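Galactose/lactose metabolism regulatory protein GAL80 (Saccharomyces cerevisiae, PDB 3BTV) represses galactose and lactose metabolic genes in yeast by binding the activator GAL4 and blocking its transcriptional activation when no inducing sugar is present. Local coordinates at residues Val23-Leu28 / Val94-Val99; Phe123-Leu128 / Ile150-Gly155; Lys157-Leu162 / Ile368-Gln373; Ser390-Gln395 / Phe402-Asp407. The protein carries 1 engineered substitution. All coordinates share one frame; numbering follows the deposited sequence.

In the fold
Contacts 1 and 2 join neighbouring strands of one six-stranded parallel sheet in the NAD-binding Rossmann fold; their centres are about 11 Å apart, and the abutting strands 92-95 and 121-125 link them. Contact 3 leaves the sheet edge: helix 159-169, which follows strand 148-152, meets helix 363-380, which comes from far along the chain and also packs on F123. Contact 4 lies at the start of helix 405-424. Its centre is about 11 Å from that of contact 2, and P403 O probably accepts a hydrogen bond from I151 N. The four contacts follow in series along the chain, and elements from late in it pack on strands 121-125 and 148-152 of the Rossmann sheet formed by the N-terminal part.

Contact 1 of 4, residues Val23-Leu28 / Val94-Val99; sequences VGFVGL and VIAIQV
Strands carrying V23-V26 and V94-I95 run parallel, with F25 level with V94 and V26 level with I95. Three nearly straight backbone hydrogen bonds tie them: V94 N to G24 O (2.9 Å), V26 N to V94 O (3.0 Å) and A96 N to V26 O (2.8 Å), so the residues flanking F25 hold V94 at both N-H and carbonyl. On the side of the sheet bearing F25 and V94, the valine lies against one face of the phenyl ring, its CB 3.9 Å from the F25 ring centroid and 24° off the normal, a CH-pi contact. V94 CG1, anti to the backbone N (chi1 -175°), reaches F25 CZ at 3.6 Å, while V94 CG2 meets V23 CG1 at 3.7 Å. A96 CB comes to the same ring obliquely. On the other side, V26 CG1 touches I97 CG2 at 3.8 Å, and helix 102-112 packs on I95 and I97. Just past the strand, G27 adopts a backbone shape that calls for glycine and makes a CA-H...O contact to A96 O. Pairing of the first and fourth strands, 21-26 and 92-95, inside the sheet, with a glycine turn after the first, is characteristic of the Rossmann fold.

Contact 2 of 4, residues Phe123-Leu128 / Ile150-Gly155; sequences FVEWAL and IISLQG
F123, I151 and I150 bury the most surface where strands 121-125 and 148-152 lie parallel. Turned away from its own N-H (chi1 -170°), the F123 ring leans over the neighbouring strand: I150 CG2 sits over one face, 4.2 Å from the F123 ring centroid in a CH-pi contact, while S152 N lies at the ring edge, 3.7 Å from F123 CE2. In the backbone, V124 N bonds I150 O at 2.9 Å, almost straight, and V124 O accepts S152 N at 2.9 Å along a more bent path (146°). These strands are the last two of the Rossmann sheet, joined by the beta-alpha-beta crossover through helix 132-143. On the side opposite F123, I151 CD1 curls back over the polar backbone, 3.3 Å from V124 O and 3.6 Å from E125 O, and I151 CG1 meets the edge of the W126 indole. That indole is sandwiched: A127 CB lies over one face, beyond the cis peptide between W126 and A127, and L153 CD2 covers the opposite face, 3.9 Å from W126 CG. W126 NE1 is engaged by T211 O of helix 209-225. E125 sets its CA 3.7 Å from S152 CB, and its carboxylate OE2 accepts from W34 and H39.

Contact 3 of 4, residues Lys157-Leu162 / Ile368-Gln373; sequences KSPYIL and IHRLYQ
R370 lays its guanidinium against the ring of P159, whose CG stands over one face and comes within 3.5 Å of R370 NH1. L162 CD1 meets the edge of the same flat group, in its plane, 3.8 Å from R370 NH2. A hydrogen bond from R370 NE to K157 O, 2.8 Å long, ties the group across the contact; the acceptor is tilted 30° out of the guanidinium plane and the bond is clearly bent, 131° at the hydrogen. The arginine turns at its third torsion (chi3 73°), which swings the guanidinium across the proline ring. R370 thus reaches from helix 363-380 to the opening turn of helix 159-169, which follows the last Rossmann strand, 148-152. S158 is the N-cap of that helix: its OG accepts from Y160 N and I161 N, both bonds weak. The aliphatic part of K157 lies along helix 363-380, with K157 CB 3.9 Å from R370 CB and K157 CG 3.7 Å from L371 CA. A bend at the second torsion of K157 carries its end away from the helix, to a hydrogen bond between NZ and G401 O. Further along helix 159-169, I161 packs on I220 and M224 of helix 209-225.

Contact 4 of 4, residues Ser390-Gln395 / Phe402-Asp407; sequences SQFVMQ and FPTLMD
A short-range contact of mixed aromatic and polar character ties the loop residues F392-Q395 to F402-D407 at the start of helix 405-424, beside edge strand 148-152 of the Rossmann sheet, where F402 packs on I150. F392 presents its edge to the face of F402 in a tilted edge-to-face pair, the ring centroids 4.8 Å apart and the planes at 56°; F392 CZ lies over the middle of the F402 ring, 3.5 Å from F402 CZ. From helix 363-380, F378 meets F392 edge-to-face and L371 and I375 pack on F402. T404 OG1 is held between N and carbonyl carbon of its own residue (chi1 71°), where it donates to V393 O at 2.7 Å and also accepts from M406 N at 3.0 Å. D407 OD2 is gripped by two backbone N-H groups: Q395 N at 2.9 Å on its syn lone pair and T404 N at 2.8 Å on the anti one. These bonds, with a third from G396 N to D407 OD1, should restrain the carboxylate's rotation. M394 CB packs on M406 CG, 3.9 Å away, and the Q395 amide runs alongside P403, its OE1 hydrogen-bonded to R156 NH1. T404 as N-cap and D407 three residues on form a capping box, to which Q395 N-H of the preceding loop adds a further bond on D407 OD2.

Contact 1 of 4, residues Val23-Leu28 / Val94-Val99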
loop_
_atom_site.group_PDB
_atom_site.type_symbol
_atom_site.label_atom_id
_atom_site.label_comp_id
_atom_site.label_asym_id
_atom_site.label_seq_id
_atom_site.Cartn_x
_atom_site.Cartn_y
_atom_site.Cartn_z
ATOM N N VAL B 23 23.927 28.651 24.050
ATOM C CA VAL B 23 23.560 28.274 22.686
ATOM C C VAL B 23 23.899 29.316 21.619
ATOM O O VAL B 23 23.491 30.472 21.719
ATOM C CB VAL B 23 22.049 27.958 22.597
ATOM C CG1 VAL B 23 21.672 27.511 21.191
ATOM C CG2 VAL B 23 21.674 26.901 23.617
ATOM N N GLY B 24 24.631 28.885 20.592
ATOM C CA GLY B 24 24.922 29.699 19.422
ATOM C C GLY B 24 24.033 29.300 18.252
ATOM O O GLY B 24 23.935 28.124 17.902
ATOM N N PHE B 25 23.394 30.285 17.633
ATOM C CA PHE B 25 22.363 29.998 16.646
ATOM C C PHE B 25 22.655 30.534 15.240
ATOM O O PHE B 25 22.921 31.726 15.049
ATOM C CB PHE B 25 21.032 30.546 17.137
ATOM C CG PHE B 25 19.892 29.626 16.894
ATOM C CD1 PHE B 25 19.291 29.568 15.652
ATOM C CD2 PHE B 25 19.430 28.803 17.903
ATOM C CE1 PHE B 25 18.241 28.711 15.421
ATOM C CE2 PHE B 25 18.386 27.941 17.680
ATOM C CZ PHE B 25 17.785 27.895 16.438
ATOM N N VAL B 26 22.598 29.638 14.262
ATOM C CA VAL B 26 22.647 30.025 12.859
ATOM C C VAL B 26 21.283 29.786 12.218
ATOM O O VAL B 26 20.843 28.641 12.088
ATOM C CB VAL B 26 23.682 29.202 12.077
ATOM C CG1 VAL B 26 23.754 29.689 10.638
ATOM C CG2 VAL B 26 25.048 29.291 12.733
ATOM N N GLY B 27 20.610 30.861 11.821
ATOM C CA GLY B 27 19.353 30.726 11.105
ATOM C C GLY B 27 18.164 31.213 11.903
ATOM O O GLY B 27 17.012 30.968 11.538
ATOM N N LEU B 28 18.446 31.901 13.005
ATOM C CA LEU B 28 17.387 32.482 13.821
ATOM C C LEU B 28 17.111 33.920 13.399
ATOM O O LEU B 28 18.008 34.756 13.399
ATOM C CB LEU B 28 17.760 32.450 15.299
ATOM C CG LEU B 28 16.769 33.202 16.182
ATOM C CD1 LEU B 28 15.348 32.679 15.944
ATOM C CD2 LEU B 28 17.171 33.092 17.648
ATOM N N VAL B 94 23.378 25.409 17.075
ATOM C CA VAL B 94 22.188 24.974 16.357
ATOM C C VAL B 94 22.222 25.523 14.938
ATOM O O VAL B 94 22.383 26.722 14.738
ATOM C CB VAL B 94 20.901 25.466 17.040
ATOM C CG1 VAL B 94 19.683 24.884 16.340
ATOM C CG2 VAL B 94 20.903 25.076 18.503
ATOM N N ILE B 95 22.093 24.643 13.955
ATOM C CA ILE B 95 22.014 25.069 12.563
ATOM C C ILE B 95 20.579 24.908 12.065
ATOM O O ILE B 95 20.085 23.787 11.914
ATOM C CB ILE B 95 22.958 24.266 11.658
ATOM C CG1 ILE B 95 24.387 24.791 11.773
ATOM C CG2 ILE B 95 22.528 24.373 10.213
ATOM C CD1 ILE B 95 25.093 24.358 13.018
ATOM N N ALA B 96 19.903 26.032 11.832
ATOM C CA ALA B 96 18.529 26.002 11.335
ATOM C C ALA B 96 18.404 26.814 10.047
ATOM O O ALA B 96 17.657 27.792 9.972
ATOM C CB ALA B 96 17.559 26.499 12.395
ATOM N N ILE B 97 19.163 26.397 9.042
ATOM C CA ILE B 97 19.154 27.030 7.734
ATOM C C ILE B 97 18.719 25.986 6.718
ATOM O O ILE B 97 18.581 24.814 7.059
ATOM C CB ILE B 97 20.555 27.517 7.351
ATOM C CG1 ILE B 97 21.554 26.362 7.450
ATOM C CG2 ILE B 97 20.989 28.666 8.250
ATOM C CD1 ILE B 97 22.953 26.725 7.004
ATOM N N GLN B 98 18.519 26.402 5.472
ATOM C CA GLN B 98 18.067 25.476 4.438
ATOM C C GLN B 98 19.068 24.334 4.257
ATOM O O GLN B 98 20.282 24.543 4.310
ATOM C CB GLN B 98 17.869 26.213 3.115
ATOM C CG GLN B 98 19.117 26.903 2.619
ATOM C CD GLN B 98 18.952 27.447 1.218
ATOM O OE1 GLN B 98 19.927 27.832 0.571
ATOM N NE2 GLN B 98 17.712 27.477 0.738
ATOM N N VAL B 99 18.554 23.127 4.044
ATOM C CA VAL B 99 19.402 21.950 3.892
ATOM C C VAL B 99 20.500 22.188 2.853
ATOM O O VAL B 99 21.645 21.796 3.054
ATOM C CB VAL B 99 18.570 20.705 3.530
ATOM C CG1 VAL B 99 19.467 19.494 3.352
ATOM C CG2 VAL B 99 17.516 20.442 4.608
#

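Contact 2 of 4, residues Phe123-Leu128 / Ile150-Gly155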
loop_
_atom_site.group_PDB
_atom_site.type_symbol
_atom_site.label_atom_id
_atom_site.label_comp_id
_atom_site.label_asym_id
_atom_site.label_seq_id
_atom_site.Cartn_x
_atom_site.Cartn_y
_atom_site.Cartn_z
ATOM N N PHE B 123 23.605 20.690 16.937
ATOM C CA PHE B 123 22.205 20.389 16.674
ATOM C C PHE B 123 21.893 20.788 15.235
ATOM O O PHE B 123 22.009 21.962 14.877
ATOM C CB PHE B 123 21.347 21.201 17.645
ATOM C CG PHE B 123 19.887 20.828 17.651
ATOM C CD1 PHE B 123 19.044 21.340 18.627
ATOM C CD2 PHE B 123 19.359 19.983 16.698
ATOM C CE1 PHE B 123 17.699 21.010 18.650
ATOM C CE2 PHE B 123 18.013 19.644 16.718
ATOM C CZ PHE B 123 17.183 20.161 17.689
ATOM N N VAL B 124 21.509 19.814 14.409
ATOM C CA VAL B 124 21.185 20.079 13.004
ATOM C C VAL B 124 19.789 19.594 12.675
ATOM O O VAL B 124 19.344 18.576 13.195
ATOM C CB VAL B 124 22.208 19.417 12.037
ATOM C CG1 VAL B 124 21.900 19.778 10.585
ATOM C CG2 VAL B 124 23.638 19.850 12.391
ATOM N N GLU B 125 19.095 20.317 11.806
ATOM C CA GLU B 125 17.773 19.882 11.371
ATOM C C GLU B 125 17.840 18.828 10.283
ATOM O O GLU B 125 18.824 18.741 9.553
ATOM C CB GLU B 125 16.952 21.074 10.900
ATOM C CG GLU B 125 16.512 21.949 12.048
ATOM C CD GLU B 125 15.496 22.972 11.624
ATOM O OE1 GLU B 125 15.744 23.646 10.599
ATOM O OE2 GLU B 125 14.455 23.097 12.310
ATOM N N TRP B 126 16.801 18.004 10.209
ATOM C CA TRP B 126 16.643 17.058 9.109
ATOM C C TRP B 126 16.091 17.841 7.924
ATOM O O TRP B 126 15.207 18.668 8.107
ATOM C CB TRP B 126 15.685 15.927 9.501
ATOM C CG TRP B 126 15.450 14.962 8.377
ATOM C CD1 TRP B 126 14.371 14.922 7.556
ATOM C CD2 TRP B 126 16.336 13.930 7.930
ATOM N NE1 TRP B 126 14.526 13.933 6.623
ATOM C CE2 TRP B 126 15.729 13.308 6.829
ATOM C CE3 TRP B 126 17.593 13.482 8.348
ATOM C CZ2 TRP B 126 16.322 12.242 6.145
ATOM C CZ3 TRP B 126 18.179 12.424 7.674
ATOM C CH2 TRP B 126 17.549 11.822 6.580
ATOM N N ALA B 127 16.603 17.611 6.716
ATOM C CA ALA B 127 17.604 16.592 6.437
ATOM C C ALA B 127 19.015 17.082 6.726
ATOM O O ALA B 127 19.301 18.280 6.658
ATOM C CB ALA B 127 17.495 16.140 4.975
ATOM N N LEU B 128 19.906 16.143 7.029
ATOM C CA LEU B 128 21.273 16.491 7.377
ATOM C C LEU B 128 21.975 17.156 6.192
ATOM O O LEU B 128 22.636 18.179 6.346
ATOM C CB LEU B 128 22.054 15.252 7.833
ATOM C CG LEU B 128 23.519 15.528 8.200
ATOM C CD1 LEU B 128 23.630 16.685 9.204
ATOM C CD2 LEU B 128 24.185 14.270 8.748
ATOM N N ILE B 150 23.020 16.149 17.638
ATOM C CA ILE B 150 21.576 15.954 17.663
ATOM C C ILE B 150 21.020 16.219 16.267
ATOM O O ILE B 150 21.434 17.170 15.604
ATOM C CB ILE B 150 20.897 16.906 18.674
ATOM C CG1 ILE B 150 21.575 16.830 20.044
ATOM C CG2 ILE B 150 19.401 16.602 18.807
ATOM C CD1 ILE B 150 22.350 18.101 20.455
ATOM N N ILE B 151 20.102 15.372 15.811
ATOM C CA ILE B 151 19.368 15.645 14.580
ATOM C C ILE B 151 17.914 15.928 14.948
ATOM O O ILE B 151 17.359 15.271 15.827
ATOM C CB ILE B 151 19.432 14.462 13.569
ATOM C CG1 ILE B 151 18.829 14.858 12.214
ATOM C CG2 ILE B 151 18.715 13.230 14.107
ATOM C CD1 ILE B 151 19.746 15.791 11.385
ATOM N N SER B 152 17.298 16.894 14.276
ATOM C CA SER B 152 15.905 17.229 14.536
ATOM C C SER B 152 14.914 16.229 13.921
ATOM O O SER B 152 14.156 16.568 13.009
ATOM C CB SER B 152 15.590 18.635 14.037
ATOM O OG SER B 152 14.348 19.075 14.559
ATOM N N LEU B 153 14.926 14.996 14.415
ATOM C CA LEU B 153 13.876 14.032 14.078
ATOM C C LEU B 153 12.846 14.083 15.220
ATOM O O LEU B 153 12.610 13.096 15.915
ATOM C CB LEU B 153 14.456 12.625 13.903
ATOM C CG LEU B 153 15.317 12.415 12.639
ATOM C CD1 LEU B 153 15.987 11.042 12.624
ATOM C CD2 LEU B 153 14.493 12.588 11.367
ATOM N N GLN B 154 12.254 15.260 15.401
ATOM C CA GLN B 154 11.449 15.558 16.582
ATOM C C GLN B 154 10.176 14.732 16.662
ATOM O O GLN B 154 9.450 14.799 17.659
ATOM C CB GLN B 154 11.113 17.049 16.645
ATOM C CG GLN B 154 9.960 17.452 15.754
ATOM C CD GLN B 154 10.332 17.467 14.292
ATOM O OE1 GLN B 154 11.452 17.826 13.933
ATOM N NE2 GLN B 154 9.393 17.076 13.439
ATOM N N GLY B 155 9.909 13.952 15.614
ATOM C CA GLY B 155 8.775 13.045 15.604
ATOM C C GLY B 155 8.951 11.972 16.667
ATOM O O GLY B 155 7.982 11.457 17.240
#

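Contact 3 of 4, residues Lys157-Leu162 / Ile368-Gln373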
loop_
_atom_site.group_PDB
_atom_site.type_symbol
_atom_site.label_atom_id
_atom_site.label_comp_id
_atom_site.label_asym_id
_atom_site.label_seq_id
_atom_site.Cartn_x
_atom_site.Cartn_y
_atom_site.Cartn_z
ATOM N N LYS B 157 9.786 12.431 19.453
ATOM C CA LYS B 157 9.429 13.060 20.732
ATOM C C LYS B 157 7.944 13.386 20.830
ATOM O O LYS B 157 7.496 13.973 21.808
ATOM C CB LYS B 157 10.220 14.360 20.946
ATOM C CG LYS B 157 11.684 14.161 21.279
ATOM C CD LYS B 157 11.890 13.251 22.488
ATOM C CE LYS B 157 13.346 12.801 22.562
ATOM N NZ LYS B 157 13.598 11.684 23.515
ATOM N N SER B 158 7.182 13.037 19.805
ATOM C CA SER B 158 5.736 13.227 19.860
ATOM C C SER B 158 5.127 12.357 20.959
ATOM O O SER B 158 5.555 11.223 21.171
ATOM C CB SER B 158 5.092 12.869 18.524
ATOM O OG SER B 158 3.703 12.598 18.688
ATOM N N PRO B 159 4.116 12.882 21.659
ATOM C CA PRO B 159 3.497 12.091 22.726
ATOM C C PRO B 159 2.760 10.900 22.119
ATOM O O PRO B 159 2.681 9.840 22.732
ATOM C CB PRO B 159 2.499 13.072 23.366
ATOM C CG PRO B 159 2.919 14.439 22.885
ATOM C CD PRO B 159 3.511 14.218 21.530
ATOM N N TYR B 160 2.216 11.081 20.925
ATOM C CA TYR B 160 1.547 9.979 20.223
ATOM C C TYR B 160 2.496 8.850 19.838
ATOM O O TYR B 160 2.190 7.667 20.025
ATOM C CB TYR B 160 0.840 10.506 18.986
ATOM C CG TYR B 160 -0.199 11.555 19.322
ATOM C CD1 TYR B 160 0.044 12.911 19.104
ATOM C CD2 TYR B 160 -1.420 11.188 19.867
ATOM C CE1 TYR B 160 -0.923 13.878 19.420
ATOM C CE2 TYR B 160 -2.388 12.141 20.190
ATOM C CZ TYR B 160 -2.135 13.480 19.975
ATOM O OH TYR B 160 -3.108 14.410 20.291
ATOM N N ILE B 161 3.646 9.222 19.291
ATOM C CA ILE B 161 4.653 8.243 18.915
ATOM C C ILE B 161 5.142 7.469 20.134
ATOM O O ILE B 161 5.211 6.245 20.107
ATOM C CB ILE B 161 5.868 8.927 18.235
ATOM C CG1 ILE B 161 5.409 9.741 17.030
ATOM C CG2 ILE B 161 6.900 7.905 17.808
ATOM C CD1 ILE B 161 4.509 8.993 16.108
ATOM N N LEU B 162 5.474 8.180 21.209
ATOM C CA LEU B 162 5.993 7.513 22.401
ATOM C C LEU B 162 4.951 6.574 23.021
ATOM O O LEU B 162 5.285 5.476 23.444
ATOM C CB LEU B 162 6.480 8.543 23.424
ATOM C CG LEU B 162 7.745 9.260 22.943
ATOM C CD1 LEU B 162 8.050 10.446 23.832
ATOM C CD2 LEU B 162 8.910 8.276 22.907
ATOM N N ILE B 368 9.313 19.804 18.985
ATOM C CA ILE B 368 10.641 20.400 19.121
ATOM C C ILE B 368 10.920 20.753 20.580
ATOM O O ILE B 368 12.055 20.659 21.047
ATOM C CB ILE B 368 10.827 21.663 18.243
ATOM C CG1 ILE B 368 11.133 21.278 16.791
ATOM C CG2 ILE B 368 11.974 22.496 18.768
ATOM C CD1 ILE B 368 9.939 20.741 16.038
ATOM N N HIS B 369 9.879 21.146 21.303
ATOM C CA HIS B 369 10.051 21.520 22.699
ATOM C C HIS B 369 10.517 20.312 23.492
ATOM O O HIS B 369 11.431 20.402 24.312
ATOM C CB HIS B 369 8.740 22.040 23.287
ATOM C CG HIS B 369 8.863 22.499 24.708
ATOM N ND1 HIS B 369 8.533 21.701 25.781
ATOM C CD2 HIS B 369 9.298 23.671 25.230
ATOM C CE1 HIS B 369 8.750 22.363 26.904
ATOM N NE2 HIS B 369 9.216 23.560 26.597
ATOM N N ARG B 370 9.881 19.178 23.226
ATOM C CA ARG B 370 10.138 17.951 23.968
ATOM C C ARG B 370 11.512 17.400 23.622
ATOM O O ARG B 370 12.123 16.677 24.411
ATOM C CB ARG B 370 9.030 16.918 23.705
ATOM C CG ARG B 370 7.736 17.234 24.460
ATOM C CD ARG B 370 6.527 16.480 23.918
ATOM N NE ARG B 370 6.551 15.054 24.255
ATOM C CZ ARG B 370 5.730 14.464 25.124
ATOM N NH1 ARG B 370 4.793 15.165 25.761
ATOM N NH2 ARG B 370 5.842 13.163 25.352
ATOM N N LEU B 371 12.002 17.756 22.440
ATOM C CA LEU B 371 13.361 17.399 22.043
ATOM C C LEU B 371 14.383 18.178 22.887
ATOM O O LEU B 371 15.333 17.607 23.424
ATOM C CB LEU B 371 13.571 17.679 20.552
ATOM C CG LEU B 371 14.976 17.446 19.998
ATOM C CD1 LEU B 371 15.478 16.053 20.370
ATOM C CD2 LEU B 371 14.984 17.652 18.486
ATOM N N TYR B 372 14.182 19.487 22.992
ATOM C CA TYR B 372 15.029 20.327 23.834
ATOM C C TYR B 372 15.014 19.835 25.271
ATOM O O TYR B 372 16.057 19.730 25.908
ATOM C CB TYR B 372 14.579 21.788 23.785
ATOM C CG TYR B 372 15.272 22.589 22.712
ATOM C CD1 TYR B 372 14.751 22.658 21.429
ATOM C CD2 TYR B 372 16.463 23.263 22.977
ATOM C CE1 TYR B 372 15.390 23.374 20.441
ATOM C CE2 TYR B 372 17.109 23.987 21.993
ATOM C CZ TYR B 372 16.565 24.036 20.726
ATOM O OH TYR B 372 17.189 24.746 19.732
ATOM N N GLN B 373 13.825 19.525 25.772
ATOM C CA GLN B 373 13.685 19.031 27.134
ATOM C C GLN B 373 14.521 17.767 27.336
ATOM O O GLN B 373 15.244 17.642 28.326
ATOM C CB GLN B 373 12.213 18.768 27.466
ATOM C CG GLN B 373 11.951 18.390 28.912
ATOM C CD GLN B 373 12.037 19.580 29.854
ATOM O OE1 GLN B 373 12.959 19.681 30.666
ATOM N NE2 GLN B 373 11.078 20.494 29.743
#

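Contact 4 of 4, residues Ser390-Gln395 / Phe402-Asp407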
loop_
_atom_site.group_PDB
_atom_site.type_symbol
_atom_site.label_atom_id
_atom_site.label_comp_id
_atom_site.label_asym_id
_atom_site.label_seq_id
_atom_site.Cartn_x
_atom_site.Cartn_y
_atom_site.Cartn_z
ATOM N N SER B 390 28.828 11.282 29.100
ATOM C CA SER B 390 28.302 12.548 28.621
ATOM C C SER B 390 28.123 12.498 27.112
ATOM O O SER B 390 28.055 13.532 26.447
ATOM C CB SER B 390 29.243 13.695 29.003
ATOM O OG SER B 390 30.573 13.422 28.595
ATOM N N GLN B 391 28.044 11.291 26.569
ATOM C CA GLN B 391 28.011 11.149 25.125
ATOM C C GLN B 391 27.667 9.743 24.654
ATOM O O GLN B 391 28.214 8.757 25.145
ATOM C CB GLN B 391 29.350 11.581 24.540
ATOM C CG GLN B 391 29.334 11.793 23.048
ATOM C CD GLN B 391 30.335 12.840 22.626
ATOM O OE1 GLN B 391 30.938 13.515 23.469
ATOM N NE2 GLN B 391 30.513 12.992 21.318
ATOM N N PHE B 392 26.757 9.671 23.687
ATOM C CA PHE B 392 26.345 8.407 23.091
ATOM C C PHE B 392 26.283 8.557 21.581
ATOM O O PHE B 392 26.028 9.649 21.066
ATOM C CB PHE B 392 24.993 7.955 23.647
ATOM C CG PHE B 392 23.886 8.955 23.446
ATOM C CD1 PHE B 392 23.644 9.939 24.390
ATOM C CD2 PHE B 392 23.078 8.904 22.318
ATOM C CE1 PHE B 392 22.621 10.862 24.214
ATOM C CE2 PHE B 392 22.050 9.824 22.132
ATOM C CZ PHE B 392 21.824 10.804 23.084
ATOM N N VAL B 393 26.527 7.456 20.878
ATOM C CA VAL B 393 26.617 7.464 19.421
ATOM C C VAL B 393 25.267 7.687 18.742
ATOM O O VAL B 393 25.162 8.436 17.773
ATOM C CB VAL B 393 27.227 6.146 18.889
ATOM C CG1 VAL B 393 27.288 6.160 17.372
ATOM C CG2 VAL B 393 28.619 5.936 19.466
ATOM N N MET B 394 24.236 7.028 19.248
ATOM C CA MET B 394 22.934 7.078 18.601
ATOM C C MET B 394 21.831 6.705 19.573
ATOM O O MET B 394 22.049 5.945 20.518
ATOM C CB MET B 394 22.901 6.116 17.412
ATOM C CG MET B 394 23.124 4.652 17.794
ATOM S SD MET B 394 23.327 3.587 16.339
ATOM C CE MET B 394 21.688 3.734 15.627
ATOM N N GLN B 395 20.636 7.227 19.331
ATOM C CA GLN B 395 19.512 6.879 20.171
ATOM C C GLN B 395 19.077 5.461 19.833
ATOM O O GLN B 395 18.721 4.687 20.715
ATOM C CB GLN B 395 18.350 7.851 19.979
ATOM C CG GLN B 395 17.177 7.538 20.892
ATOM C CD GLN B 395 15.990 8.413 20.622
ATOM O OE1 GLN B 395 15.711 8.749 19.474
ATOM N NE2 GLN B 395 15.262 8.775 21.678
ATOM N N PHE B 402 18.047 11.144 22.649
ATOM C CA PHE B 402 17.546 11.901 21.521
ATOM C C PHE B 402 18.355 11.433 20.326
ATOM O O PHE B 402 19.483 10.955 20.496
ATOM C CB PHE B 402 17.789 13.388 21.757
ATOM C CG PHE B 402 19.176 13.698 22.245
ATOM C CD1 PHE B 402 19.418 13.915 23.592
ATOM C CD2 PHE B 402 20.246 13.751 21.360
ATOM C CE1 PHE B 402 20.698 14.193 24.041
ATOM C CE2 PHE B 402 21.523 14.032 21.806
ATOM C CZ PHE B 402 21.747 14.255 23.146
ATOM N N PRO B 403 17.791 11.571 19.118
ATOM C CA PRO B 403 18.457 11.076 17.912
ATOM C C PRO B 403 19.647 11.956 17.574
ATOM O O PRO B 403 19.619 13.166 17.801
ATOM C CB PRO B 403 17.387 11.226 16.819
ATOM C CG PRO B 403 16.262 11.986 17.428
ATOM C CD PRO B 403 16.619 12.403 18.802
ATOM N N THR B 404 20.677 11.337 17.014
ATOM C CA THR B 404 21.923 12.014 16.727
ATOM C C THR B 404 22.170 12.011 15.230
ATOM O O THR B 404 21.377 11.480 14.457
ATOM C CB THR B 404 23.090 11.263 17.377
ATOM O OG1 THR B 404 23.299 10.028 16.677
ATOM C CG2 THR B 404 22.771 10.959 18.824
ATOM N N LEU B 405 23.296 12.582 14.823
ATOM C CA LEU B 405 23.686 12.561 13.420
ATOM C C LEU B 405 23.878 11.133 12.880
ATOM O O LEU B 405 23.783 10.902 11.674
ATOM C CB LEU B 405 24.943 13.408 13.203
ATOM C CG LEU B 405 24.711 14.831 12.677
ATOM C CD1 LEU B 405 23.439 15.470 13.243
ATOM C CD2 LEU B 405 25.927 15.703 12.948
ATOM N N MET B 406 24.141 10.173 13.765
ATOM C CA MET B 406 24.223 8.789 13.317
ATOM C C MET B 406 22.842 8.261 12.926
ATOM O O MET B 406 22.692 7.537 11.943
ATOM C CB MET B 406 24.824 7.892 14.392
ATOM C CG MET B 406 24.815 6.428 13.980
ATOM S SD MET B 406 25.680 6.191 12.410
ATOM C CE MET B 406 27.368 6.323 12.911
ATOM N N ASP B 407 21.833 8.608 13.714
ATOM C CA ASP B 407 20.460 8.270 13.359
ATOM C C ASP B 407 20.108 8.934 12.030
ATOM O O ASP B 407 19.466 8.335 11.177
ATOM C CB ASP B 407 19.498 8.699 14.466
ATOM C CG ASP B 407 19.723 7.931 15.763
ATOM O OD1 ASP B 407 19.509 6.701 15.775
ATOM O OD2 ASP B 407 20.117 8.557 16.773
#